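Local coordinates for protein S12 family peptidase (Streptomyces sp. 82F2, PDB 3WWX) that probably hydrolyses amide bonds in a D-stereospecific manner as a serine peptidase of the S12 family, built on the beta-lactamase-like fold, at residues 74-78 with 79-83. Numbering follows the deposited sequence.
Sequences LDDPV and EKWLP
Asp-76 lays its carboxylate against the pyrrole edge of Trp-81, where NE1 donates a nearly straight hydrogen bond to OD2 (3.0 Å, 165°). The oxygen lies close to the indole plane but is met on its anti side, and the two flat groups are inclined by 32°. CB of Asp-76 also borders the ring at its edge. Lys-80 crosses the same carboxylate: its CD methylene rests 3.7 Å from Asp-76 CG, and the chain, extended as far as CE, bends at chi4 (-68°) to bring NZ within 3.9 Å of OD2, a long salt bridge. Its CG lies above one indole face, offset toward the rim, which adds an aliphatic contact to the charge. Aspartate suits this place, its short chain presenting one oxygen to both partners.

Pro-77, whose ring restrains phi, leads into a short helical turn in the helical region of the beta-lactamase-like fold; none of the turn's residues belongs to the diamine pocket. Here Pro-77 O accepts from Lys-80 N (3.1 Å). Val-78 O accepts from both Trp-81 N and Leu-82 N, the latter at 2.8 Å.

On the buried side, Val-78 turns CG1 away from its own N, which brings that methyl to Leu-82 CD1 at 4.0 Å. These branched apolar residues suit the interior: Leu-82 packs on Leu-165, Met-168 and Val-169 of helix 160-174, while Val-78 meets Ile-96 and Leu-101. Glu-79 instead turns OE1 to Gly-84 N and the guanidinium of Arg-87.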
# COMPACT_ATOMS: atom_id res chain seq x y z
N LEU A 74 12.07 -17.06 -0.13
CA LEU A 74 11.23 -16.32 -1.07
C LEU A 74 11.43 -16.74 -2.53
O LEU A 74 10.59 -16.44 -3.38
CB LEU A 74 11.41 -14.82 -0.91
CG LEU A 74 11.12 -14.29 0.49
CD1 LEU A 74 11.33 -12.80 0.50
CD2 LEU A 74 9.72 -14.64 0.98
N ASP A 75 12.50 -17.47 -2.83
CA ASP A 75 12.66 -18.00 -4.17
C ASP A 75 11.98 -19.36 -4.35
O ASP A 75 12.04 -19.93 -5.43
CB ASP A 75 14.14 -18.05 -4.58
CG ASP A 75 14.74 -16.67 -4.66
OD1 ASP A 75 14.13 -15.80 -5.31
OD2 ASP A 75 15.79 -16.43 -4.04
N ASP A 76 11.30 -19.83 -3.31
CA ASP A 76 10.42 -21.00 -3.42
C ASP A 76 9.31 -20.73 -4.46
O ASP A 76 8.78 -19.62 -4.53
CB ASP A 76 9.70 -21.30 -2.09
CG ASP A 76 10.59 -21.95 -1.03
OD1 ASP A 76 11.65 -22.53 -1.38
OD2 ASP A 76 10.19 -21.90 0.16
N PRO A 77 8.92 -21.75 -5.22
CA PRO A 77 7.72 -21.59 -6.04
C PRO A 77 6.47 -21.38 -5.19
O PRO A 77 6.34 -21.94 -4.10
CB PRO A 77 7.61 -22.92 -6.81
CG PRO A 77 8.96 -23.53 -6.71
CD PRO A 77 9.57 -23.06 -5.43
N VAL A 78 5.55 -20.58 -5.69
CA VAL A 78 4.31 -20.36 -4.99
C VAL A 78 3.57 -21.69 -4.75
O VAL A 78 2.96 -21.89 -3.70
CB VAL A 78 3.43 -19.37 -5.78
CG1 VAL A 78 2.06 -19.25 -5.17
CG2 VAL A 78 4.11 -17.99 -5.84
N GLU A 79 3.69 -22.60 -5.72
CA GLU A 79 3.06 -23.92 -5.63
C GLU A 79 3.45 -24.69 -4.36
O GLU A 79 2.64 -25.45 -3.81
CB GLU A 79 3.40 -24.74 -6.87
CG GLU A 79 2.68 -26.10 -6.96
CD GLU A 79 1.23 -25.99 -7.36
OE1 GLU A 79 0.47 -26.94 -7.07
OE2 GLU A 79 0.85 -24.98 -8.01
N LYS A 80 4.69 -24.50 -3.91
CA LYS A 80 5.15 -25.17 -2.69
C LYS A 80 4.28 -24.83 -1.50
O LYS A 80 3.95 -25.69 -0.68
CB LYS A 80 6.60 -24.77 -2.40
CG LYS A 80 7.21 -25.43 -1.18
CD LYS A 80 8.70 -25.15 -1.12
CE LYS A 80 9.39 -25.92 -0.00
NZ LYS A 80 8.97 -25.44 1.32
N TRP A 81 3.88 -23.56 -1.41
CA TRP A 81 3.14 -23.06 -0.27
C TRP A 81 1.64 -23.06 -0.48
O TRP A 81 0.89 -23.20 0.48
CB TRP A 81 3.65 -21.65 0.07
CG TRP A 81 5.04 -21.74 0.56
CD1 TRP A 81 6.18 -21.52 -0.15
CD2 TRP A 81 5.43 -22.16 1.85
NE1 TRP A 81 7.28 -21.77 0.65
CE2 TRP A 81 6.84 -22.16 1.89
CE3 TRP A 81 4.72 -22.53 2.99
CZ2 TRP A 81 7.55 -22.52 3.02
CZ3 TRP A 81 5.44 -22.90 4.13
CH2 TRP A 81 6.84 -22.88 4.13
N LEU A 82 1.21 -22.88 -1.74
CA LEU A 82 -0.21 -22.82 -2.09
C LEU A 82 -0.52 -23.80 -3.22
O LEU A 82 -0.85 -23.41 -4.34
CB LEU A 82 -0.59 -21.39 -2.53
CG LEU A 82 -0.28 -20.25 -1.56
CD1 LEU A 82 -0.66 -18.94 -2.19
CD2 LEU A 82 -1.01 -20.43 -0.24
N PRO A 83 -0.43 -25.10 -2.93
CA PRO A 83 -0.60 -26.09 -4.01
C PRO A 83 -1.95 -26.00 -4.71
O PRO A 83 -2.98 -25.93 -4.04
CB PRO A 83 -0.44 -27.44 -3.29
CG PRO A 83 -0.47 -27.14 -1.84
CD PRO A 83 -0.11 -25.71 -1.63